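Local structure of nodulation protein S (Bradyrhizobium sp., 3OFK) at residues I173-V186 with D194-E206. The protein probably methylates a nitrogen of the nod factor precursor, using S-adenosyl-L-methionine as methyl donor, during synthesis of nodulation signals. Sequence-based numbering, arbitrary orientation.
Sequences ITILTEALTEVERV and DEDCLLARFRNPE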
loop_
_atom_site.group_PDB
_atom_site.type_symbol
_atom_site.label_atom_id
_atom_site.label_comp_id
_atom_site.label_asym_id
_atom_site.label_seq_id
_atom_site.Cartn_x
_atom_site.Cartn_y
_atom_site.Cartn_z
ATOM N N ILE A 173 3.694 -5.555 -10.983
ATOM C CA ILE A 173 2.576 -5.604 -11.930
ATOM C C ILE A 173 2.666 -6.879 -12.761
ATOM O O ILE A 173 1.656 -7.559 -12.987
ATOM C CB ILE A 173 2.527 -4.325 -12.814
ATOM C CG1 ILE A 173 1.993 -3.133 -11.999
ATOM C CG2 ILE A 173 1.636 -4.528 -14.026
ATOM C CD1 ILE A 173 2.152 -1.806 -12.664
ATOM N N THR A 174 3.886 -7.213 -13.206
ATOM C CA THR A 174 4.107 -8.418 -13.980
ATOM C C THR A 174 3.643 -9.666 -13.249
ATOM O O THR A 174 2.971 -10.522 -13.845
ATOM C CB THR A 174 5.588 -8.546 -14.425
ATOM O OG1 THR A 174 5.884 -7.463 -15.305
ATOM C CG2 THR A 174 5.851 -9.878 -15.177
ATOM N N ILE A 175 4.017 -9.764 -11.981
ATOM C CA ILE A 175 3.712 -10.925 -11.141
ATOM C C ILE A 175 2.221 -10.950 -10.804
ATOM O O ILE A 175 1.573 -12.001 -10.870
ATOM C CB ILE A 175 4.529 -10.902 -9.828
ATOM C CG1 ILE A 175 6.038 -11.067 -10.123
ATOM C CG2 ILE A 175 4.032 -11.989 -8.870
ATOM C CD1 ILE A 175 6.946 -10.844 -8.891
ATOM N N LEU A 176 1.686 -9.783 -10.454
ATOM C CA LEU A 176 0.253 -9.656 -10.205
ATOM C C LEU A 176 -0.567 -10.148 -11.382
ATOM O O LEU A 176 -1.576 -10.808 -11.178
ATOM C CB LEU A 176 -0.118 -8.207 -9.890
ATOM C CG LEU A 176 0.265 -7.694 -8.517
ATOM C CD1 LEU A 176 0.015 -6.191 -8.394
ATOM C CD2 LEU A 176 -0.502 -8.437 -7.475
ATOM N N THR A 177 -0.114 -9.839 -12.604
ATOM C CA THR A 177 -0.843 -10.148 -13.835
ATOM C C THR A 177 -0.986 -11.671 -14.126
ATOM O O THR A 177 -1.873 -12.081 -14.897
ATOM C CB THR A 177 -0.213 -9.392 -15.078
ATOM O OG1 THR A 177 -0.134 -7.979 -14.810
ATOM C CG2 THR A 177 -1.037 -9.639 -16.384
ATOM N N GLU A 178 -0.118 -12.485 -13.518
ATOM C CA GLU A 178 -0.139 -13.948 -13.656
ATOM C C GLU A 178 -1.347 -14.541 -12.955
ATOM O O GLU A 178 -1.828 -15.607 -13.336
ATOM C CB GLU A 178 1.126 -14.591 -13.036
ATOM C CG GLU A 178 2.482 -14.185 -13.661
ATOM C CD GLU A 178 3.697 -14.467 -12.756
ATOM O OE1 GLU A 178 4.789 -13.921 -13.041
ATOM O OE2 GLU A 178 3.571 -15.227 -11.771
ATOM N N ALA A 179 -1.797 -13.875 -11.890
ATOM C CA ALA A 179 -2.947 -14.355 -11.123
ATOM C C ALA A 179 -4.224 -13.503 -11.340
ATOM O O ALA A 179 -5.348 -14.001 -11.172
ATOM C CB ALA A 179 -2.581 -14.406 -9.633
ATOM N N LEU A 180 -4.043 -12.239 -11.718
ATOM C CA LEU A 180 -5.145 -11.267 -11.765
ATOM C C LEU A 180 -5.229 -10.586 -13.117
ATOM O O LEU A 180 -4.276 -10.619 -13.885
ATOM C CB LEU A 180 -4.985 -10.199 -10.678
ATOM C CG LEU A 180 -4.921 -10.674 -9.220
ATOM C CD1 LEU A 180 -4.589 -9.484 -8.289
ATOM C CD2 LEU A 180 -6.229 -11.309 -8.818
ATOM N N THR A 181 -6.377 -9.960 -13.379
ATOM C CA THR A 181 -6.651 -9.264 -14.633
ATOM C C THR A 181 -6.497 -7.744 -14.437
ATOM O O THR A 181 -7.163 -7.144 -13.594
ATOM C CB THR A 181 -8.084 -9.607 -15.146
ATOM O OG1 THR A 181 -8.173 -11.006 -15.472
ATOM C CG2 THR A 181 -8.469 -8.783 -16.398
ATOM N N GLU A 182 -5.594 -7.119 -15.184
ATOM C CA GLU A 182 -5.417 -5.669 -15.088
ATOM C C GLU A 182 -6.646 -4.966 -15.674
ATOM O O GLU A 182 -7.016 -5.237 -16.829
ATOM C CB GLU A 182 -4.151 -5.194 -15.812
ATOM C CG GLU A 182 -3.834 -3.727 -15.498
ATOM C CD GLU A 182 -2.554 -3.212 -16.146
ATOM O OE1 GLU A 182 -1.493 -3.862 -16.029
ATOM O OE2 GLU A 182 -2.597 -2.127 -16.749
ATOM N N VAL A 183 -7.292 -4.098 -14.894
ATOM C CA VAL A 183 -8.477 -3.363 -15.369
ATOM C C VAL A 183 -8.161 -1.904 -15.753
ATOM O O VAL A 183 -8.888 -1.306 -16.555
ATOM C CB VAL A 183 -9.651 -3.369 -14.350
ATOM C CG1 VAL A 183 -9.841 -4.733 -13.712
ATOM C CG2 VAL A 183 -9.467 -2.312 -13.280
ATOM N N GLU A 184 -7.092 -1.342 -15.185
ATOM C CA GLU A 184 -6.725 0.061 -15.406
ATOM C C GLU A 184 -5.361 0.345 -14.809
ATOM O O GLU A 184 -4.971 -0.344 -13.871
ATOM C CB GLU A 184 -7.743 0.995 -14.719
ATOM C CG GLU A 184 -7.553 2.480 -15.049
ATOM C CD GLU A 184 -8.559 3.397 -14.369
ATOM O OE1 GLU A 184 -9.515 2.914 -13.710
ATOM O OE2 GLU A 184 -8.369 4.619 -14.506
ATOM N N ARG A 185 -4.658 1.361 -15.317
ATOM C CA ARG A 185 -3.432 1.843 -14.665
ATOM C C ARG A 185 -3.292 3.345 -14.785
ATOM O O ARG A 185 -3.947 3.965 -15.620
ATOM C CB ARG A 185 -2.185 1.161 -15.234
ATOM C CG ARG A 185 -1.902 1.471 -16.715
ATOM C CD ARG A 185 -0.503 1.014 -17.085
ATOM N NE ARG A 185 -0.370 -0.409 -16.839
ATOM C CZ ARG A 185 0.777 -1.077 -16.783
ATOM N NH1 ARG A 185 1.941 -0.463 -16.967
ATOM N NH2 ARG A 185 0.746 -2.382 -16.538
ATOM N N VAL A 186 -2.437 3.918 -13.952
ATOM C CA VAL A 186 -2.148 5.348 -13.988
ATOM C C VAL A 186 -0.743 5.598 -13.566
ATOM O O VAL A 186 -0.235 4.962 -12.669
ATOM C CB VAL A 186 -3.016 6.229 -13.012
ATOM C CG1 VAL A 186 -3.937 7.144 -13.793
ATOM C CG2 VAL A 186 -3.769 5.392 -11.973
ATOM N N ASP A 194 12.664 10.483 -8.097
ATOM C CA ASP A 194 12.083 9.768 -6.919
ATOM C C ASP A 194 10.549 9.789 -6.847
ATOM O O ASP A 194 9.943 8.994 -6.119
ATOM C CB ASP A 194 12.580 10.397 -5.596
ATOM C CG ASP A 194 13.999 9.972 -5.203
ATOM O OD1 ASP A 194 14.374 10.263 -4.036
ATOM O OD2 ASP A 194 14.734 9.380 -6.031
ATOM N N GLU A 195 9.934 10.750 -7.533
ATOM C CA GLU A 195 8.482 10.921 -7.517
ATOM C C GLU A 195 7.921 10.473 -8.848
ATOM O O GLU A 195 7.604 11.290 -9.727
ATOM C CB GLU A 195 8.092 12.373 -7.160
ATOM C CG GLU A 195 8.285 12.655 -5.670
ATOM C CD GLU A 195 8.166 14.112 -5.254
ATOM O OE1 GLU A 195 7.867 15.015 -6.083
ATOM O OE2 GLU A 195 8.388 14.356 -4.056
ATOM N N ASP A 196 7.840 9.151 -8.998
ATOM C CA ASP A 196 7.378 8.562 -10.249
ATOM C C ASP A 196 6.813 7.195 -10.013
ATOM O O ASP A 196 7.550 6.212 -9.916
ATOM C CB ASP A 196 8.500 8.488 -11.277
ATOM C CG ASP A 196 8.032 7.941 -12.622
ATOM O OD1 ASP A 196 6.807 7.797 -12.865
ATOM O OD2 ASP A 196 8.908 7.658 -13.456
ATOM N N CYS A 197 5.488 7.160 -9.975
ATOM C CA CYS A 197 4.717 6.082 -9.415
ATOM C C CYS A 197 3.847 5.476 -10.488
ATOM O O CYS A 197 3.347 6.178 -11.362
ATOM C CB CYS A 197 3.808 6.658 -8.334
ATOM S SG CYS A 197 2.745 5.464 -7.579
ATOM N N LEU A 198 3.657 4.173 -10.405
ATOM C CA LEU A 198 2.733 3.463 -11.283
ATOM C C LEU A 198 1.682 2.871 -10.381
ATOM O O LEU A 198 2.023 2.292 -9.363
ATOM C CB LEU A 198 3.455 2.340 -12.038
ATOM C CG LEU A 198 2.839 1.785 -13.323
ATOM C CD1 LEU A 198 2.416 2.893 -14.307
ATOM C CD2 LEU A 198 3.860 0.868 -13.968
ATOM N N LEU A 199 0.413 3.084 -10.722
ATOM C CA LEU A 199 -0.686 2.453 -10.027
ATOM C C LEU A 199 -1.451 1.640 -11.032
ATOM O O LEU A 199 -1.580 2.036 -12.199
ATOM C CB LEU A 199 -1.636 3.492 -9.401
ATOM C CG LEU A 199 -1.033 4.683 -8.655
ATOM C CD1 LEU A 199 -2.108 5.472 -7.872
ATOM C CD2 LEU A 199 0.005 4.169 -7.716
ATOM N N ALA A 200 -1.960 0.505 -10.575
ATOM C CA ALA A 200 -2.791 -0.373 -11.387
ATOM C C ALA A 200 -3.870 -1.004 -10.504
ATOM O O ALA A 200 -3.631 -1.373 -9.343
ATOM C CB ALA A 200 -1.939 -1.460 -12.060
ATOM N N ARG A 201 -5.058 -1.116 -11.077
ATOM C CA ARG A 201 -6.188 -1.737 -10.440
ATOM C C ARG A 201 -6.386 -3.084 -11.109
ATOM O O ARG A 201 -6.546 -3.164 -12.336
ATOM C CB ARG A 201 -7.422 -0.845 -10.591
ATOM C CG ARG A 201 -8.694 -1.367 -9.917
ATOM C CD ARG A 201 -9.809 -0.349 -10.097
ATOM N NE ARG A 201 -11.060 -0.712 -9.421
ATOM C CZ ARG A 201 -12.190 -1.103 -10.022
ATOM N NH1 ARG A 201 -12.275 -1.195 -11.353
ATOM N NH2 ARG A 201 -13.262 -1.398 -9.275
ATOM N N PHE A 202 -6.375 -4.135 -10.294
ATOM C CA PHE A 202 -6.546 -5.509 -10.785
ATOM C C PHE A 202 -7.880 -6.100 -10.336
ATOM O O PHE A 202 -8.394 -5.754 -9.268
ATOM C CB PHE A 202 -5.393 -6.376 -10.292
ATOM C CG PHE A 202 -4.055 -5.991 -10.868
ATOM C CD1 PHE A 202 -3.507 -6.697 -11.948
ATOM C CD2 PHE A 202 -3.321 -4.957 -10.317
ATOM C CE1 PHE A 202 -2.295 -6.350 -12.475
ATOM C CE2 PHE A 202 -2.073 -4.617 -10.843
ATOM C CZ PHE A 202 -1.562 -5.325 -11.922
ATOM N N ARG A 203 -8.460 -6.957 -11.172
ATOM C CA ARG A 203 -9.656 -7.690 -10.815
ATOM C C ARG A 203 -9.336 -9.168 -10.671
ATOM O O ARG A 203 -8.474 -9.712 -11.364
ATOM C CB ARG A 203 -10.762 -7.513 -11.872
ATOM C CG ARG A 203 -12.148 -7.884 -11.350
ATOM C CD ARG A 203 -13.290 -7.663 -12.370
ATOM N NE ARG A 203 -13.094 -8.423 -13.603
ATOM C CZ ARG A 203 -12.593 -7.930 -14.738
ATOM N NH1 ARG A 203 -12.226 -6.649 -14.830
ATOM N NH2 ARG A 203 -12.459 -8.727 -15.796
ATOM N N ASN A 204 -10.058 -9.811 -9.766
ATOM C CA ASN A 204 -9.910 -11.223 -9.523
ATOM C C ASN A 204 -10.771 -11.949 -10.522
ATOM O O ASN A 204 -12.004 -11.947 -10.370
ATOM C CB ASN A 204 -10.379 -11.582 -8.104
ATOM C CG ASN A 204 -9.912 -12.962 -7.653
ATOM O OD1 ASN A 204 -8.924 -13.493 -8.156
ATOM N ND2 ASN A 204 -10.609 -13.529 -6.678
ATOM N N PRO A 205 -10.142 -12.576 -11.546
ATOM C CA PRO A 205 -10.940 -13.297 -12.538
ATOM C C PRO A 205 -11.573 -14.546 -11.880
ATOM O O PRO A 205 -11.005 -15.648 -11.925
ATOM C CB PRO A 205 -9.905 -13.643 -13.617
ATOM C CG PRO A 205 -8.643 -13.843 -12.879
ATOM C CD PRO A 205 -8.704 -12.896 -11.680
ATOM N N GLU A 206 -12.727 -14.351 -11.235
ATOM C CA GLU A 206 -13.279 -15.363 -10.321
ATOM C C GLU A 206 -14.705 -15.004 -9.833
ATOM O O GLU A 206 -15.718 -15.211 -10.523
ATOM C CB GLU A 206 -12.319 -15.531 -9.115
ATOM C CG GLU A 206 -11.921 -16.979 -8.811
ATOM C CD GLU A 206 -13.066 -17.782 -8.203
ATOM O OE1 GLU A 206 -13.553 -17.391 -7.115
ATOM O OE2 GLU A 206 -13.476 -18.803 -8.809
HETATM O O HOH W 1 -11.081 0.720 -13.185
#
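Thr181 and Arg203 pair antiparallel through two backbone hydrogen bonds, Thr181 N to Arg203 O (2.9 Å) and Arg203 N to Thr181 O (2.8 Å). Val186 and Leu199 form the same two-way pair. Between them lies a classic beta bulge: Val183 and Glu184 both face Arg201, whose O takes a straight bond from Val183 N (2.8 Å) and a weak one from Glu184 N, while Arg201 N returns a bond to Glu184 O.

Apolar packing joins helix 169-179 to the sheet face bearing Phe202 and Ala200. Leu176 CB sits over one face of the Phe202 ring, a CH-pi contact 4.0 Å from the centroid. Ile173 CG2 and Thr177 OG1 meet the ring at its edge, and Leu180 CD1 packs on Phe202 CB. With CG anti to its carbonyl carbon (chi1 -66°), Phe202 sends its ring under the helix. Replacing Phe202 by alanine is likely to leave a gap under Leu176 CB and remove the edge contacts, though Ile173 and Leu176 would still rest on Phe152. Ile173 CD1 presses tightly on Leu198 CD2 (3.4 Å).

On the Phe202 face, Arg185 grips Glu182 side-on, NH2 to OE1 (2.7 Å) and NE to OE2 (2.8 Å), bridging the bulge within one strand. On the other face a water links Glu184 OE1 to Arg201 NH1; Glu184 OE2 forms a salt bridge with Arg44, and Arg201 NH2 hydrogen-bonds to Ser49 OG. The extended Arg201 chain runs along Val183 CG2.

Edge strand 181-189 and strand 196-203 form the C-terminal hairpin of the Rossmann-like methyltransferase sheet. Backbone bonds thus fix the register across the bulge's one-residue shift, apolar packing holds the helix on one face, and one ion pair lies within the edge strand, another tying it to helix 33-46.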